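Local coordinates for nucleoporin NUP170 (Chaetomium thermophilum, PDB 5HAX), which is a nucleoporin of the nuclear pore complex, where it probably serves as a scaffold component of the inner ring, pairing a beta-propeller with a helical domain, at residues A[528-533]-A[592-597]; A[532-537]-A[636-641]. One frame throughout, in Å; residues are numbered along the deposited sequence.

Contact 1 of 2, residues A[528-533]-A[592-597]; sequences AALAVA and ALYLTR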
ATOM      1  N   ALA A 528     -14.991  16.130  -0.288  1.00 43.43           N
ATOM      2  CA  ALA A 528     -13.667  16.596  -0.684  1.00 45.40           C
ATOM      3  C   ALA A 528     -13.553  18.107  -0.539  1.00 42.01           C
ATOM      4  O   ALA A 528     -12.528  18.616  -0.071  1.00 41.49           O
ATOM      5  CB  ALA A 528     -13.370  16.171  -2.123  1.00 42.54           C
ATOM      6  N   ALA A 529     -14.595  18.842  -0.937  1.00 46.75           N
ATOM      7  CA  ALA A 529     -14.589  20.290  -0.770  1.00 49.47           C
ATOM      8  C   ALA A 529     -14.465  20.662   0.702  1.00 47.98           C
ATOM      9  O   ALA A 529     -13.673  21.537   1.071  1.00 45.37           O
ATOM     10  CB  ALA A 529     -15.858  20.892  -1.375  1.00 52.46           C
ATOM     11  N   LEU A 530     -15.240  19.997   1.560  1.00 46.88           N
ATOM     12  CA  LEU A 530     -15.136  20.235   2.995  1.00 46.42           C
ATOM     13  C   LEU A 530     -13.716  19.982   3.486  1.00 49.94           C
ATOM     14  O   LEU A 530     -13.154  20.784   4.240  1.00 39.97           O
ATOM     15  CB  LEU A 530     -16.131  19.345   3.741  1.00 42.20           C
ATOM     16  CG  LEU A 530     -16.061  19.378   5.270  1.00 44.38           C
ATOM     17  CD1 LEU A 530     -16.320  20.785   5.786  1.00 47.92           C
ATOM     18  CD2 LEU A 530     -17.052  18.389   5.862  1.00 41.15           C
ATOM     19  N   ALA A 531     -13.113  18.873   3.049  1.00 47.53           N
ATOM     20  CA  ALA A 531     -11.754  18.546   3.473  1.00 42.90           C
ATOM     21  C   ALA A 531     -10.766  19.613   3.021  1.00 49.60           C
ATOM     22  O   ALA A 531      -9.953  20.098   3.817  1.00 46.24           O
ATOM     23  CB  ALA A 531     -11.355  17.175   2.928  1.00 48.05           C
ATOM     24  N   VAL A 532     -10.817  19.991   1.740  1.00 45.38           N
ATOM     25  CA  VAL A 532      -9.932  21.041   1.238  1.00 44.11           C
ATOM     26  C   VAL A 532     -10.171  22.338   1.999  1.00 51.69           C
ATOM     27  O   VAL A 532      -9.222  23.035   2.379  1.00 51.55           O
ATOM     28  CB  VAL A 532     -10.130  21.234  -0.278  1.00 48.02           C
ATOM     29  CG1 VAL A 532      -9.339  22.443  -0.778  1.00 46.11           C
ATOM     30  CG2 VAL A 532      -9.717  19.980  -1.034  1.00 48.61           C
ATOM     31  N   ALA A 533     -11.440  22.686   2.230  1.00 47.11           N
ATOM     32  CA  ALA A 533     -11.752  23.890   2.992  1.00 53.65           C
ATOM     33  C   ALA A 533     -11.124  23.856   4.378  1.00 55.86           C
ATOM     34  O   ALA A 533     -10.764  24.907   4.921  1.00 58.02           O
ATOM     35  CB  ALA A 533     -13.266  24.060   3.105  1.00 47.41           C
ATOM     36  N   ALA A 592     -20.878  14.045   7.803  1.00 41.76           N
ATOM     37  CA  ALA A 592     -20.822  12.767   8.504  1.00 44.83           C
ATOM     38  C   ALA A 592     -19.746  11.863   7.918  1.00 49.13           C
ATOM     39  O   ALA A 592     -19.042  11.166   8.658  1.00 41.59           O
ATOM     40  CB  ALA A 592     -22.186  12.083   8.443  1.00 44.65           C
ATOM     41  N   LEU A 593     -19.607  11.858   6.592  1.00 45.37           N
ATOM     42  CA  LEU A 593     -18.602  11.013   5.954  1.00 45.18           C
ATOM     43  C   LEU A 593     -17.198  11.457   6.340  1.00 44.50           C
ATOM     44  O   LEU A 593     -16.365  10.637   6.743  1.00 42.23           O
ATOM     45  CB  LEU A 593     -18.786  11.046   4.436  1.00 45.65           C
ATOM     46  CG  LEU A 593     -17.925  10.091   3.606  1.00 47.95           C
ATOM     47  CD1 LEU A 593     -18.168   8.642   4.005  1.00 38.98           C
ATOM     48  CD2 LEU A 593     -18.206  10.295   2.123  1.00 46.99           C
ATOM     49  N   TYR A 594     -16.924  12.759   6.235  1.00 43.25           N
ATOM     50  CA  TYR A 594     -15.614  13.281   6.606  1.00 40.25           C
ATOM     51  C   TYR A 594     -15.297  12.987   8.068  1.00 45.55           C
ATOM     52  O   TYR A 594     -14.222  12.470   8.390  1.00 44.35           O
ATOM     53  CB  TYR A 594     -15.561  14.785   6.332  1.00 39.61           C
ATOM     54  CG  TYR A 594     -14.223  15.417   6.631  1.00 46.31           C
ATOM     55  CD1 TYR A 594     -13.049  14.858   6.148  1.00 46.98           C
ATOM     56  CD2 TYR A 594     -14.134  16.580   7.384  1.00 50.09           C
ATOM     57  CE1 TYR A 594     -11.821  15.432   6.415  1.00 48.26           C
ATOM     58  CE2 TYR A 594     -12.908  17.163   7.656  1.00 46.40           C
ATOM     59  CZ  TYR A 594     -11.756  16.586   7.168  1.00 48.03           C
ATOM     60  OH  TYR A 594     -10.533  17.159   7.433  1.00 42.77           O
ATOM     61  N   LEU A 595     -16.229  13.310   8.971  1.00 47.57           N
ATOM     62  CA  LEU A 595     -15.992  13.095  10.396  1.00 44.63           C
ATOM     63  C   LEU A 595     -15.729  11.626  10.701  1.00 43.55           C
ATOM     64  O   LEU A 595     -14.818  11.298  11.471  1.00 44.15           O
ATOM     65  CB  LEU A 595     -17.183  13.599  11.210  1.00 50.86           C
ATOM     66  CG  LEU A 595     -17.125  13.315  12.715  1.00 48.77           C
ATOM     67  CD1 LEU A 595     -15.890  13.951  13.334  1.00 48.99           C
ATOM     68  CD2 LEU A 595     -18.391  13.805  13.400  1.00 46.00           C
ATOM     69  N   THR A 596     -16.528  10.729  10.118  1.00 39.12           N
ATOM     70  CA  THR A 596     -16.338   9.301  10.351  1.00 50.05           C
ATOM     71  C   THR A 596     -14.932   8.870   9.963  1.00 42.33           C
ATOM     72  O   THR A 596     -14.252   8.169  10.721  1.00 43.91           O
ATOM     73  CB  THR A 596     -17.375   8.500   9.563  1.00 49.62           C
ATOM     74  OG1 THR A 596     -18.691   8.843  10.018  1.00 46.74           O
ATOM     75  CG2 THR A 596     -17.151   6.996   9.738  1.00 51.10           C
ATOM     76  N   ARG A 597     -14.476   9.291   8.783  1.00 39.53           N
ATOM     77  CA  ARG A 597     -13.171   8.865   8.294  1.00 42.47           C
ATOM     78  C   ARG A 597     -12.040   9.431   9.145  1.00 46.16           C
ATOM     79  O   ARG A 597     -10.955   8.844   9.202  1.00 51.30           O
ATOM     80  CB  ARG A 597     -13.016   9.271   6.826  1.00 36.71           C
ATOM     81  CG  ARG A 597     -13.915   8.468   5.893  1.00 38.10           C
ATOM     82  CD  ARG A 597     -13.962   9.040   4.482  1.00 41.15           C
ATOM     83  NE  ARG A 597     -14.667   8.146   3.562  1.00 38.14           N
ATOM     84  CZ  ARG A 597     -14.945   8.435   2.293  1.00 37.70           C
ATOM     85  NH1 ARG A 597     -14.585   9.603   1.777  1.00 40.33           N
ATOM     86  NH2 ARG A 597     -15.589   7.554   1.538  1.00 42.76           N
TER
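Tyr-594 on helix 586-599 lays its ring against two neighbouring residues of helix 522-533, Leu-530 and Ala-531; both meet the ring from the same side, and these two pairs make up the whole contact. The tight part lies around the ring. Leu-530 CD2 meets Tyr-594 CD2 at 3.8 Å, coming in at a slant that is neither over the face nor at the edge. Further along the ring, Ala-531 CB comes within 3.9 Å of Tyr-594 CE1. Ala-531 CA stands 4.2 Å above the ring plane, displaced toward the rim, so the small alanine lets the ring lie close to the helix backbone. Tyr-594 extends this far because its CG is anti to the backbone N (chi1 -178°), and the two backbones come near each other here, with 7.2 Å between the CA atoms of Ala-531 and Tyr-594.

Away from the ring the segments separate, and the polar chemistry there is turned to other partners. Thr-596 OG1 donates a hydrogen bond of 2.7 Å to Ala-592 O within its own helix, from the face of that carbonyl plane opposite to Thr-596 N. Leu-593 CG lies 3.6 Å above the plane of the Arg-597 guanidinium, over its centre, and Arg-597 forms salt bridges to Glu-524 and Asp-20.

Phe-467, from the loop before propeller strand 473-478, packs edge-to-face with Tyr-594, and the phenol OH is hydrogen-bonded to Gln-536 NE2. A leucine in place of Tyr-594 would probably leave Gln-536 NE2 without this mate and open a gap beside Ala-531. With no hydrogen bond joining the two segments directly, their cohesion depends on apolar fit, and the buried phenol oxygen is satisfied by a residue just beyond the end of helix 522-533.

Contact 2 of 2, residues A[532-537]-A[636-641]; sequences VACGQG and RNFLEA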
ATOM      1  N   VAL A 532     -10.817  19.991   1.740  1.00 45.38           N
ATOM      2  CA  VAL A 532      -9.932  21.041   1.238  1.00 44.11           C
ATOM      3  C   VAL A 532     -10.171  22.338   1.999  1.00 51.69           C
ATOM      4  O   VAL A 532      -9.222  23.035   2.379  1.00 51.55           O
ATOM      5  CB  VAL A 532     -10.130  21.234  -0.278  1.00 48.02           C
ATOM      6  CG1 VAL A 532      -9.339  22.443  -0.778  1.00 46.11           C
ATOM      7  CG2 VAL A 532      -9.717  19.980  -1.034  1.00 48.61           C
ATOM      8  N   ALA A 533     -11.440  22.686   2.230  1.00 47.11           N
ATOM      9  CA  ALA A 533     -11.752  23.890   2.992  1.00 53.65           C
ATOM     10  C   ALA A 533     -11.124  23.856   4.378  1.00 55.86           C
ATOM     11  O   ALA A 533     -10.764  24.907   4.921  1.00 58.02           O
ATOM     12  CB  ALA A 533     -13.266  24.060   3.105  1.00 47.41           C
ATOM     13  N   CYS A 534     -10.973  22.668   4.959  1.00 55.67           N
ATOM     14  CA  CYS A 534     -10.372  22.506   6.275  1.00 56.76           C
ATOM     15  C   CYS A 534      -8.853  22.373   6.218  1.00 54.10           C
ATOM     16  O   CYS A 534      -8.231  22.094   7.247  1.00 57.62           O
ATOM     17  CB  CYS A 534     -10.977  21.286   6.978  1.00 51.86           C
ATOM     18  SG  CYS A 534     -12.711  21.493   7.435  1.00 48.40           S
ATOM     19  N   GLY A 535      -8.246  22.562   5.047  1.00 57.15           N
ATOM     20  CA  GLY A 535      -6.805  22.546   4.912  1.00 64.02           C
ATOM     21  C   GLY A 535      -6.210  21.236   4.447  1.00 70.52           C
ATOM     22  O   GLY A 535      -4.982  21.139   4.348  1.00 65.49           O
ATOM     23  N   GLN A 536      -7.029  20.226   4.161  1.00 56.22           N
ATOM     24  CA  GLN A 536      -6.498  18.964   3.669  1.00 62.62           C
ATOM     25  C   GLN A 536      -5.961  19.137   2.254  1.00 66.33           C
ATOM     26  O   GLN A 536      -6.549  19.844   1.429  1.00 64.94           O
ATOM     27  CB  GLN A 536      -7.576  17.882   3.701  1.00 52.95           C
ATOM     28  CG  GLN A 536      -8.087  17.563   5.101  1.00 50.96           C
ATOM     29  CD  GLN A 536      -7.069  16.819   5.945  1.00 57.23           C
ATOM     30  OE1 GLN A 536      -5.949  16.554   5.505  1.00 56.67           O
ATOM     31  NE2 GLN A 536      -7.457  16.472   7.165  1.00 53.43           N
ATOM     32  N   GLY A 537      -4.836  18.483   1.974  1.00 77.86           N
ATOM     33  CA  GLY A 537      -4.101  18.712   0.752  1.00 84.76           C
ATOM     34  C   GLY A 537      -3.137  19.877   0.810  1.00 96.42           C
ATOM     35  O   GLY A 537      -2.277  19.991  -0.072  1.00 98.86           O
ATOM     36  N   ARG A 636     -14.411  21.655  13.382  1.00 52.54           N
ATOM     37  CA  ARG A 636     -15.290  22.453  14.230  1.00 55.95           C
ATOM     38  C   ARG A 636     -15.063  23.943  14.008  1.00 47.87           C
ATOM     39  O   ARG A 636     -16.018  24.716  13.860  1.00 56.32           O
ATOM     40  CB  ARG A 636     -15.066  22.090  15.697  1.00 53.93           C
ATOM     41  CG  ARG A 636     -15.934  20.945  16.182  1.00 63.36           C
ATOM     42  CD  ARG A 636     -15.390  20.320  17.458  1.00 72.04           C
ATOM     43  NE  ARG A 636     -15.065  21.310  18.482  1.00 76.42           N
ATOM     44  CZ  ARG A 636     -15.965  22.006  19.168  1.00 77.25           C
ATOM     45  NH1 ARG A 636     -15.569  22.878  20.084  1.00 81.81           N
ATOM     46  NH2 ARG A 636     -17.260  21.839  18.937  1.00 85.99           N
ATOM     47  N   ASN A 637     -13.797  24.364  13.982  1.00 54.09           N
ATOM     48  CA  ASN A 637     -13.479  25.765  13.732  1.00 53.94           C
ATOM     49  C   ASN A 637     -14.054  26.231  12.401  1.00 63.43           C
ATOM     50  O   ASN A 637     -14.507  27.375  12.276  1.00 58.27           O
ATOM     51  CB  ASN A 637     -11.964  25.963  13.762  1.00 59.85           C
ATOM     52  CG  ASN A 637     -11.555  27.392  13.470  1.00 85.28           C
ATOM     53  OD1 ASN A 637     -12.229  28.341  13.873  1.00 85.50           O
ATOM     54  ND2 ASN A 637     -10.446  27.553  12.756  1.00 91.19           N
ATOM     55  N   PHE A 638     -14.047  25.356  11.393  1.00 57.50           N
ATOM     56  CA  PHE A 638     -14.582  25.726  10.086  1.00 55.87           C
ATOM     57  C   PHE A 638     -16.087  25.949  10.147  1.00 56.15           C
ATOM     58  O   PHE A 638     -16.609  26.873   9.512  1.00 58.07           O
ATOM     59  CB  PHE A 638     -14.241  24.649   9.057  1.00 55.72           C
ATOM     60  CG  PHE A 638     -14.969  24.809   7.753  1.00 46.64           C
ATOM     61  CD1 PHE A 638     -14.520  25.708   6.799  1.00 43.40           C
ATOM     62  CD2 PHE A 638     -16.104  24.063   7.481  1.00 43.37           C
ATOM     63  CE1 PHE A 638     -15.189  25.860   5.600  1.00 56.52           C
ATOM     64  CE2 PHE A 638     -16.776  24.210   6.284  1.00 49.49           C
ATOM     65  CZ  PHE A 638     -16.317  25.109   5.342  1.00 56.23           C
ATOM     66  N   LEU A 639     -16.801  25.113  10.904  1.00 51.84           N
ATOM     67  CA  LEU A 639     -18.248  25.269  11.011  1.00 57.54           C
ATOM     68  C   LEU A 639     -18.614  26.531  11.784  1.00 62.88           C
ATOM     69  O   LEU A 639     -19.608  27.193  11.464  1.00 66.31           O
ATOM     70  CB  LEU A 639     -18.860  24.034  11.675  1.00 56.32           C
ATOM     71  CG  LEU A 639     -18.646  22.699  10.953  1.00 58.01           C
ATOM     72  CD1 LEU A 639     -19.288  21.563  11.734  1.00 53.32           C
ATOM     73  CD2 LEU A 639     -19.191  22.742   9.531  1.00 56.70           C
ATOM     74  N   GLU A 640     -17.825  26.883  12.801  1.00 62.65           N
ATOM     75  CA  GLU A 640     -18.124  28.076  13.588  1.00 71.94           C
ATOM     76  C   GLU A 640     -17.909  29.342  12.770  1.00 70.11           C
ATOM     77  O   GLU A 640     -18.742  30.255  12.788  1.00 78.58           O
ATOM     78  CB  GLU A 640     -17.263  28.109  14.853  1.00 77.20           C
ATOM     79  CG  GLU A 640     -17.638  27.078  15.902  1.00 88.59           C
ATOM     80  CD  GLU A 640     -19.116  27.099  16.240  1.00100.78           C
ATOM     81  OE1 GLU A 640     -19.656  28.199  16.482  1.00101.04           O
ATOM     82  OE2 GLU A 640     -19.737  26.016  16.253  1.00101.18           O
ATOM     83  N   ALA A 641     -16.792  29.415  12.046  1.00 61.40           N
ATOM     84  CA  ALA A 641     -16.494  30.589  11.239  1.00 68.16           C
ATOM     85  C   ALA A 641     -17.476  30.784  10.090  1.00 71.20           C
ATOM     86  O   ALA A 641     -17.447  31.841   9.449  1.00 72.30           O
ATOM     87  CB  ALA A 641     -15.070  30.490  10.688  1.00 73.85           C
TER
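A 2.9 Å hydrogen bond from Gly-535 N to Val-532 O closes the end of helix 522-533, just where Ala-533 and Cys-534 meet Phe-638 of helix 622-640. It belongs to a Schellman motif, whose second bond runs from Gln-536 N back to Ala-531 O. The evidence for the helix end is in the backbone: Cys-534 is the first residue to leave helical angles, and Gly-535 follows with a positive phi of 97°. At such angles a beta carbon would press on the carbonyl oxygen of Cys-534, a clash that glycine, having no side chain, avoids.

The last helical residue, Ala-533, and the first one past it, Cys-534, bring two small side chains to one aromatic ring. Ala-533 CB approaches Phe-638 CE1 to 3.6 Å and lies only slightly farther from CZ, so the methyl meets the outer part of the ring. Cys-534 meets its root instead, with SG 3.9 Å from Phe-638 CB. Together they take up both ends of the phenylalanine, where a chi1 of 169° swings the ring away from its own backbone N and out toward the helix end. The nearest CA atoms, those of Cys-534 and Phe-638, are 6.5 Å apart.

Helix 549-562 flanks the same region, where its Ala-556 touches Ala-533, while Ile-646 packs against Phe-638. The contact thus joins the C-terminal end of helix 522-533 to the side of helix 622-640, without any hydrogen bond between the segments. The sulfur-aromatic contact completes it: Cys-534 SG is 4.6 Å from the centroid of the Phe-638 ring, 35° off the ring normal.

Both contacts start from helix 522-533 and are buried where side chains touch, yet their settings differ. The centre of contact 1 is about 22 Å from the centre of the chain and the contact borders a propeller loop; the centre of contact 2 is about 28 Å out, with the exposed Asn-637 and Glu-640 close by on its second helix. Contact 1 pairs two helix flanks, whereas contact 2 uses a helix end and adds sulfur to the aliphatic-aromatic chemistry. Their centres are about 9 Å apart, and they meet directly: Leu-530 CD1 packs 3.5 Å from Phe-638 CE2. Val-532 and Ala-533 belong to the segments of both.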